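Capsid (Human calicivirus NLV/Boxer/2001/US, PDB 4RDL) forms the viral capsid and, through its dimeric protruding (P) domain, binds histo-blood group glycans such as Lewis y tetrasaccharide, probably in host-cell attachment. Local coordinates at residues Met24-Val29 and Phe217-Pro222; Pro46-Gly51 and Asn184-Pro189; Asp100-Leu105 and Ser199-Pro204. All blocks are in the same frame, centred on the assembly; numbering follows the deposited sequence.

Contact 1 of 3, residues Met24-Val29 and Phe217-Pro222; sequences MSNSRV and FTSTFP
N26 and S219 join the loop before strand 35-38 to strand 213-220, and an Asx turn presents the asparagine: OD1 of N26 accepts from the backbone N of R28 at 2.9 Å, in the carbonyl plane and on a lone pair. With OD1 so engaged, the amide cannot readily flip, and ND2 faces the strand. It donates to OG of S219 at 3.1 Å; the N-H...O angle of 142° marks a bent bond, and OG is tilted from the amide plane. The same ND2 also serves V229 O, while the serine hydroxyl has its stronger partner in L32 O, so both polar groups are buried but satisfied.

The other tight point is apolar, where V29 and F221 approach from opposite directions. Between these two places the packing is looser, since CG2 of V29 comes no nearer than 4.5 Å to CB of S219. T220, on the alternate side of the strand, turns its side chain away from the loop; it is partly exposed and packs on P124 of the second subunit. F221 has CG anti to its backbone N (chi1 177°), which raises the ring toward the loop. CG1 of V29 then sits 3.6 Å from the ring centroid, 9° off the normal, a CH-pi contact, with CD of P222 over the opposite face.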
loop_
_atom_site.group_PDB
_atom_site.type_symbol
_atom_site.label_atom_id
_atom_site.label_comp_id
_atom_site.label_asym_id
_atom_site.label_seq_id
_atom_site.Cartn_x
_atom_site.Cartn_y
_atom_site.Cartn_z
ATOM N N MET A 24 6.695 1.933 8.000
ATOM C CA MET A 24 5.380 2.460 7.651
ATOM C C MET A 24 5.420 3.234 6.340
ATOM O O MET A 24 6.489 3.652 5.890
ATOM C CB MET A 24 4.815 3.325 8.784
ATOM C CG MET A 24 4.411 2.485 9.989
ATOM S SD MET A 24 3.680 3.426 11.335
ATOM C CE MET A 24 5.139 4.291 11.917
ATOM N N SER A 25 4.253 3.411 5.726
ATOM C CA SER A 25 4.146 4.108 4.457
ATOM C C SER A 25 3.849 5.597 4.601
ATOM O O SER A 25 3.161 6.034 5.522
ATOM C CB SER A 25 3.020 3.469 3.627
ATOM O OG SER A 25 2.895 4.086 2.344
ATOM N N ASN A 26 4.368 6.380 3.665
ATOM C CA ASN A 26 3.890 7.731 3.433
ATOM C C ASN A 26 2.374 7.651 3.192
ATOM O O ASN A 26 1.869 6.636 2.701
ATOM C CB ASN A 26 4.617 8.291 2.197
ATOM C CG ASN A 26 4.619 9.809 2.126
ATOM O OD1 ASN A 26 3.609 10.441 1.808
ATOM N ND2 ASN A 26 5.784 10.403 2.379
ATOM N N SER A 27 1.642 8.710 3.521
ATOM C CA SER A 27 0.200 8.730 3.253
ATOM C C SER A 27 -0.188 9.427 1.947
ATOM O O SER A 27 -1.366 9.409 1.563
ATOM C CB SER A 27 -0.557 9.353 4.429
ATOM O OG SER A 27 0.018 10.605 4.770
ATOM N N ARG A 28 0.788 10.013 1.252
ATOM C CA ARG A 28 0.524 10.700 -0.020
ATOM C C ARG A 28 1.056 9.958 -1.248
ATOM O O ARG A 28 0.603 10.201 -2.367
ATOM C CB ARG A 28 1.101 12.113 0.013
ATOM C CG ARG A 28 0.419 13.009 1.026
ATOM C CD ARG A 28 1.033 14.396 1.020
ATOM N NE ARG A 28 0.629 15.176 -0.140
ATOM C CZ ARG A 28 1.304 16.221 -0.611
ATOM N NH1 ARG A 28 2.458 16.578 -0.045
ATOM N NH2 ARG A 28 0.828 16.901 -1.647
ATOM N N VAL A 29 2.045 9.087 -1.042
ATOM C CA VAL A 29 2.492 8.134 -2.061
ATOM C C VAL A 29 2.728 6.805 -1.352
ATOM O O VAL A 29 3.015 6.792 -0.153
ATOM C CB VAL A 29 3.801 8.579 -2.758
ATOM C CG1 VAL A 29 3.552 9.785 -3.662
ATOM C CG2 VAL A 29 4.878 8.886 -1.729
ATOM N N PHE A 217 6.582 13.568 7.629
ATOM C CA PHE A 217 7.199 12.294 7.333
ATOM C C PHE A 217 7.517 12.288 5.855
ATOM O O PHE A 217 6.675 12.661 5.038
ATOM C CB PHE A 217 6.245 11.173 7.736
ATOM C CG PHE A 217 5.898 11.217 9.191
ATOM C CD1 PHE A 217 6.714 10.594 10.122
ATOM C CD2 PHE A 217 4.801 11.941 9.634
ATOM C CE1 PHE A 217 6.429 10.678 11.470
ATOM C CE2 PHE A 217 4.510 12.030 10.982
ATOM C CZ PHE A 217 5.316 11.393 11.900
ATOM N N THR A 218 8.736 11.878 5.513
ATOM C CA THR A 218 9.231 11.991 4.145
ATOM C C THR A 218 9.443 10.646 3.493
ATOM O O THR A 218 9.761 9.651 4.154
ATOM C CB THR A 218 10.589 12.732 4.098
ATOM O OG1 THR A 218 11.575 11.976 4.814
ATOM C CG2 THR A 218 10.467 14.131 4.709
ATOM N N SER A 219 9.272 10.633 2.167
ATOM C CA SER A 219 9.699 9.514 1.338
ATOM C C SER A 219 10.418 10.034 0.112
ATOM O O SER A 219 10.009 11.034 -0.489
ATOM C CB SER A 219 8.498 8.682 0.866
ATOM O OG SER A 219 7.795 8.126 1.961
ATOM N N THR A 220 11.469 9.330 -0.283
ATOM C CA THR A 220 12.083 9.594 -1.574
ATOM C C THR A 220 11.197 8.985 -2.657
ATOM O O THR A 220 10.826 7.814 -2.591
ATOM C CB THR A 220 13.502 9.026 -1.643
ATOM O OG1 THR A 220 14.316 9.702 -0.673
ATOM C CG2 THR A 220 14.092 9.248 -3.019
ATOM N N PHE A 221 10.838 9.805 -3.635
ATOM C CA PHE A 221 9.842 9.438 -4.632
ATOM C C PHE A 221 10.105 10.312 -5.853
ATOM O O PHE A 221 10.607 11.427 -5.717
ATOM C CB PHE A 221 8.440 9.705 -4.070
ATOM C CG PHE A 221 7.327 9.420 -5.043
ATOM C CD1 PHE A 221 6.727 8.172 -5.086
ATOM C CD2 PHE A 221 6.882 10.404 -5.904
ATOM C CE1 PHE A 221 5.708 7.911 -5.989
ATOM C CE2 PHE A 221 5.864 10.158 -6.802
ATOM C CZ PHE A 221 5.279 8.906 -6.847
ATOM N N PRO A 222 9.786 9.811 -7.056
ATOM C CA PRO A 222 10.057 10.585 -8.280
ATOM C C PRO A 222 9.084 11.753 -8.527
ATOM O O PRO A 222 8.430 11.823 -9.577
ATOM C CB PRO A 222 9.939 9.532 -9.391
ATOM C CG PRO A 222 8.963 8.541 -8.831
ATOM C CD PRO A 222 9.345 8.440 -7.364
#

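Contact 2 of 3, residues Pro46-Gly51 and Asn184-Pro189; sequences PQFQNG and NLWAVP
W186 receives two residues of the 46-51 loop in different ways. P46 meets the indole at its edge, with CA 3.6 Å from CD1 of W186 and the proline N in the ring plane, whereas F48 reaches over one face, its CZ 3.9 Å from NE1. The phenyl and the five-membered ring are inclined at 50°, so the pair is oblique, neither stacked nor edge-to-face. F48 leaves its backbone heading away from 184-189; with CG anti to the carbonyl carbon (chi1 -52°), the ring swings back, and its CE1 also comes 3.6 Å from L185 O. Y216 of strand 213-220 meets W186 edge-to-face and touches F48 as well.

Farther along, CG2 of V188 lies 3.7 Å from CB of Q47. The glutamine chain is extended beyond CG and passes the valine, carrying its NE2 on to A202 O. The Q49 chain is bent at chi1 and chi2 (both near -60°), which brings its NE2 to 3.0 Å from Q47 O, above the carbonyl plane and not on a lone pair.

Polar contact between the segments runs through one water, which accepts from Q47 N at 2.8 Å and donates to W186 O at 2.7 Å. W186 is the third residue of a type I beta turn from N184 to A187, closed by A187 N donating to N184 O. N184 OD1 accepts from W186 N at 2.9 Å: an Asx turn superposed on the beta turn.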
loop_
_atom_site.group_PDB
_atom_site.type_symbol
_atom_site.label_atom_id
_atom_site.label_comp_id
_atom_site.label_asym_id
_atom_site.label_seq_id
_atom_site.Cartn_x
_atom_site.Cartn_y
_atom_site.Cartn_z
ATOM N N PRO A 46 0.497 23.321 5.264
ATOM C CA PRO A 46 0.038 22.046 4.706
ATOM C C PRO A 46 -1.484 21.944 4.727
ATOM O O PRO A 46 -2.124 22.278 5.731
ATOM C CB PRO A 46 0.654 21.012 5.655
ATOM C CG PRO A 46 0.742 21.723 6.956
ATOM C CD PRO A 46 1.058 23.162 6.619
ATOM N N GLN A 47 -2.056 21.495 3.616
ATOM C CA GLN A 47 -3.477 21.186 3.560
ATOM C C GLN A 47 -3.638 19.942 2.701
ATOM O O GLN A 47 -4.444 19.898 1.765
ATOM C CB GLN A 47 -4.301 22.361 3.020
ATOM C CG GLN A 47 -5.803 22.120 3.143
ATOM C CD GLN A 47 -6.652 23.320 2.775
ATOM O OE1 GLN A 47 -6.144 24.360 2.359
ATOM N NE2 GLN A 47 -7.965 23.175 2.929
ATOM N N PHE A 48 -2.842 18.929 3.024
ATOM C CA PHE A 48 -2.899 17.664 2.314
ATOM C C PHE A 48 -4.301 17.085 2.452
ATOM O O PHE A 48 -4.983 17.328 3.454
ATOM C CB PHE A 48 -1.856 16.692 2.865
ATOM C CG PHE A 48 -0.472 17.272 2.927
ATOM C CD1 PHE A 48 -0.031 18.145 1.945
ATOM C CD2 PHE A 48 0.377 16.963 3.980
ATOM C CE1 PHE A 48 1.245 18.698 2.009
ATOM C CE2 PHE A 48 1.646 17.500 4.044
ATOM C CZ PHE A 48 2.079 18.381 3.067
ATOM N N GLN A 49 -4.743 16.339 1.443
ATOM C CA GLN A 49 -6.060 15.723 1.494
ATOM C C GLN A 49 -5.970 14.234 1.799
ATOM O O GLN A 49 -6.954 13.620 2.220
ATOM C CB GLN A 49 -6.819 15.981 0.196
ATOM C CG GLN A 49 -7.098 17.455 -0.013
ATOM C CD GLN A 49 -7.860 18.048 1.154
ATOM O OE1 GLN A 49 -8.935 17.565 1.512
ATOM N NE2 GLN A 49 -7.300 19.090 1.769
ATOM N N ASN A 50 -4.788 13.665 1.574
ATOM C CA ASN A 50 -4.494 12.306 1.996
ATOM C C ASN A 50 -3.709 12.312 3.309
ATOM O O ASN A 50 -3.094 13.322 3.664
ATOM C CB ASN A 50 -3.766 11.541 0.892
ATOM C CG ASN A 50 -4.686 11.199 -0.267
ATOM O OD1 ASN A 50 -5.852 10.857 -0.055
ATOM N ND2 ASN A 50 -4.180 11.306 -1.489
ATOM N N GLY A 51 -3.763 11.198 4.035
ATOM C CA GLY A 51 -3.179 11.102 5.368
ATOM C C GLY A 51 -3.879 11.951 6.415
ATOM O O GLY A 51 -3.264 12.281 7.435
ATOM N N ASN A 184 5.252 22.311 -6.661
ATOM C CA ASN A 184 4.917 22.700 -5.295
ATOM C C ASN A 184 4.144 21.584 -4.602
ATOM O O ASN A 184 2.957 21.372 -4.870
ATOM C CB ASN A 184 4.097 23.995 -5.312
ATOM C CG ASN A 184 3.649 24.430 -3.931
ATOM O OD1 ASN A 184 4.031 23.842 -2.923
ATOM N ND2 ASN A 184 2.835 25.481 -3.881
ATOM N N LEU A 185 4.828 20.862 -3.720
ATOM C CA LEU A 185 4.235 19.710 -3.050
ATOM C C LEU A 185 3.246 20.089 -1.942
ATOM O O LEU A 185 2.648 19.208 -1.313
ATOM C CB LEU A 185 5.327 18.775 -2.524
ATOM C CG LEU A 185 6.304 18.269 -3.589
ATOM C CD1 LEU A 185 7.245 17.235 -2.977
ATOM C CD2 LEU A 185 5.562 17.680 -4.786
ATOM N N TRP A 186 3.076 21.392 -1.725
ATOM C CA TRP A 186 2.098 21.924 -0.775
ATOM C C TRP A 186 0.867 22.527 -1.468
ATOM O O TRP A 186 -0.080 22.948 -0.802
ATOM C CB TRP A 186 2.748 22.984 0.123
ATOM C CG TRP A 186 3.440 22.431 1.355
ATOM C CD1 TRP A 186 2.953 22.403 2.634
ATOM C CD2 TRP A 186 4.747 21.847 1.413
ATOM N NE1 TRP A 186 3.877 21.836 3.481
ATOM C CE2 TRP A 186 4.984 21.485 2.758
ATOM C CE3 TRP A 186 5.742 21.597 0.460
ATOM C CZ2 TRP A 186 6.171 20.888 3.172
ATOM C CZ3 TRP A 186 6.911 20.999 0.871
ATOM C CH2 TRP A 186 7.118 20.649 2.219
ATOM N N ALA A 187 0.871 22.572 -2.801
ATOM C CA ALA A 187 -0.294 23.072 -3.529
ATOM C C ALA A 187 -1.489 22.159 -3.318
ATOM O O ALA A 187 -1.353 20.936 -3.335
ATOM C CB ALA A 187 0.007 23.191 -5.015
ATOM N N VAL A 188 -2.660 22.757 -3.125
ATOM C CA VAL A 188 -3.897 21.996 -3.014
ATOM C C VAL A 188 -4.550 21.930 -4.388
ATOM O O VAL A 188 -4.782 22.962 -5.015
ATOM C CB VAL A 188 -4.874 22.647 -2.014
ATOM C CG1 VAL A 188 -6.124 21.797 -1.876
ATOM C CG2 VAL A 188 -4.215 22.830 -0.659
ATOM N N PRO A 189 -4.840 20.711 -4.873
ATOM C CA PRO A 189 -5.492 20.614 -6.188
ATOM C C PRO A 189 -6.815 21.377 -6.203
ATOM O O PRO A 189 -7.535 21.376 -5.203
ATOM C CB PRO A 189 -5.742 19.105 -6.349
ATOM C CG PRO A 189 -4.718 18.457 -5.445
ATOM C CD PRO A 189 -4.605 19.390 -4.266
HETATM O O HOH W 1 -1.198 21.168 0.943
#

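Contact 3 of 3, residues Asp100-Leu105 and Ser199-Pro204; sequences DSPAPL and SQLAPP
The pyrrolidine ring of P102 presents one face to the 199-204 loop. S199 O stands over that face, offset to the rim at CD, 3.4 Å from the proline N; as this nitrogen carries no hydrogen, the approach is van der Waals contact and not a bond. At the CG-CD edge, close to the ring plane, comes Q200 O, 3.5 Å from CG of P102. The rim at CB and CG meets a leucine methyl instead, CD2 of L201 lying 3.9 Å from CG of P102.

The chain bends at Q200, whose phi of 62° is in the left-handed region, and the carbonyls of S199 and Q200 both reach P102. The Q200 side chain starts toward D100 and S101: its CG is 3.5 Å from D100 O and its CB 4.1 Å from CA of S101. A bend at chi2 (-57°) then leads its amide away. L201 starts away from the 100-105 segment, and its CD2 methyl comes back to P102. At the outer end S199 OG has a weak hydrogen bond to F99 O; its 3.8 Å approach to D100 N is mere contact.

The contact lies at the surface and joins two irregular connections. Residues 100-105 link strand 83-89 to strand 113-121; residues 199-204 belong to the long loop from strand 167-177 to strand 213-220. ND1 of H148, in the loop between strands 145-146 and 151-154, is hydrogen-bonded to S101 O, and the histidine touches S199.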
loop_
_atom_site.group_PDB
_atom_site.type_symbol
_atom_site.label_atom_id
_atom_site.label_comp_id
_atom_site.label_asym_id
_atom_site.label_seq_id
_atom_site.Cartn_x
_atom_site.Cartn_y
_atom_site.Cartn_z
ATOM N N ASP A 100 -19.452 15.379 -2.953
ATOM C CA ASP A 100 -19.651 14.847 -1.592
ATOM C C ASP A 100 -18.391 14.553 -0.759
ATOM O O ASP A 100 -18.469 14.429 0.468
ATOM C CB ASP A 100 -20.539 13.605 -1.629
ATOM C CG ASP A 100 -21.988 13.922 -1.324
ATOM O OD1 ASP A 100 -22.810 12.980 -1.280
ATOM O OD2 ASP A 100 -22.302 15.115 -1.114
ATOM N N SER A 101 -17.258 14.371 -1.429
ATOM C CA SER A 101 -15.931 14.486 -0.816
ATOM C C SER A 101 -15.099 15.113 -1.925
ATOM O O SER A 101 -15.578 15.199 -3.051
ATOM C CB SER A 101 -15.379 13.135 -0.346
ATOM O OG SER A 101 -14.989 12.307 -1.426
ATOM N N PRO A 102 -13.874 15.594 -1.633
ATOM C CA PRO A 102 -13.270 16.432 -2.680
ATOM C C PRO A 102 -13.024 15.679 -3.985
ATOM O O PRO A 102 -13.067 16.286 -5.052
ATOM C CB PRO A 102 -11.942 16.870 -2.057
ATOM C CG PRO A 102 -12.165 16.762 -0.583
ATOM C CD PRO A 102 -13.068 15.582 -0.401
ATOM N N ALA A 103 -12.769 14.378 -3.888
ATOM C CA ALA A 103 -12.522 13.536 -5.045
ATOM C C ALA A 103 -12.651 12.114 -4.537
ATOM O O ALA A 103 -12.820 11.906 -3.333
ATOM C CB ALA A 103 -11.104 13.789 -5.595
ATOM N N PRO A 104 -12.597 11.122 -5.437
ATOM C CA PRO A 104 -12.639 9.744 -4.935
ATOM C C PRO A 104 -11.541 9.487 -3.898
ATOM O O PRO A 104 -10.464 10.099 -3.954
ATOM C CB PRO A 104 -12.383 8.916 -6.193
ATOM C CG PRO A 104 -12.908 9.776 -7.311
ATOM C CD PRO A 104 -12.552 11.181 -6.911
ATOM N N LEU A 105 -11.798 8.581 -2.961
ATOM C CA LEU A 105 -10.807 8.300 -1.929
ATOM C C LEU A 105 -9.494 7.815 -2.541
ATOM O O LEU A 105 -9.495 7.044 -3.508
ATOM C CB LEU A 105 -11.340 7.285 -0.919
ATOM C CG LEU A 105 -12.656 7.696 -0.258
ATOM C CD1 LEU A 105 -13.043 6.686 0.821
ATOM C CD2 LEU A 105 -12.537 9.097 0.341
ATOM N N SER A 199 -16.346 20.251 -1.560
ATOM C CA SER A 199 -16.828 20.069 -0.202
ATOM C C SER A 199 -15.959 19.064 0.553
ATOM O O SER A 199 -15.254 18.250 -0.050
ATOM C CB SER A 199 -18.300 19.647 -0.194
ATOM O OG SER A 199 -18.549 18.627 -1.143
ATOM N N GLN A 200 -15.990 19.155 1.875
ATOM C CA GLN A 200 -15.296 18.202 2.732
ATOM C C GLN A 200 -13.777 18.187 2.556
ATOM O O GLN A 200 -13.132 17.159 2.760
ATOM C CB GLN A 200 -15.874 16.798 2.533
ATOM C CG GLN A 200 -17.343 16.703 2.914
ATOM C CD GLN A 200 -17.593 17.134 4.348
ATOM O OE1 GLN A 200 -16.886 16.718 5.267
ATOM N NE2 GLN A 200 -18.598 17.980 4.545
ATOM N N LEU A 201 -13.204 19.328 2.190
ATOM C CA LEU A 201 -11.755 19.453 2.200
ATOM C C LEU A 201 -11.253 19.346 3.633
ATOM O O LEU A 201 -11.815 19.950 4.551
ATOM C CB LEU A 201 -11.311 20.793 1.617
ATOM C CG LEU A 201 -11.339 21.001 0.107
ATOM C CD1 LEU A 201 -11.159 22.479 -0.208
ATOM C CD2 LEU A 201 -10.258 20.164 -0.570
ATOM N N ALA A 202 -10.196 18.571 3.831
ATOM C CA ALA A 202 -9.508 18.578 5.105
ATOM C C ALA A 202 -8.921 19.980 5.272
ATOM O O ALA A 202 -8.438 20.566 4.307
ATOM C CB ALA A 202 -8.429 17.521 5.118
ATOM N N PRO A 203 -8.978 20.535 6.490
ATOM C CA PRO A 203 -8.574 21.932 6.687
ATOM C C PRO A 203 -7.065 22.168 6.644
ATOM O O PRO A 203 -6.280 21.229 6.795
ATOM C CB PRO A 203 -9.106 22.247 8.091
ATOM C CG PRO A 203 -9.093 20.934 8.792
ATOM C CD PRO A 203 -9.453 19.912 7.736
ATOM N N PRO A 204 -6.653 23.424 6.438
ATOM C CA PRO A 204 -5.236 23.787 6.545
ATOM C C PRO A 204 -4.753 23.586 7.979
ATOM O O PRO A 204 -5.560 23.688 8.906
ATOM C CB PRO A 204 -5.226 25.286 6.203
ATOM C CG PRO A 204 -6.562 25.572 5.607
ATOM C CD PRO A 204 -7.507 24.601 6.217
#

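In the fold
The three contacts link in series loops that connect the strands of the two sheets. Contacts 1 and 2, centres 13 Å apart, meet where NH1 of R28 bonds L185 O at 2.9 Å and the same guanidinium makes a cation-pi contact with F48. Contacts 2 and 3, centres 11 Å apart, are tied by OE1 of Q49 and the backbone N of A202 at 2.8 Å. Contacts 1 and 3 do not touch, so contact 2 bridges them. No residue of the three contacts lines the glycan pockets; for contacts 1 and 2, a bound fucose is about 12 Å from the side chains of F221 and L185.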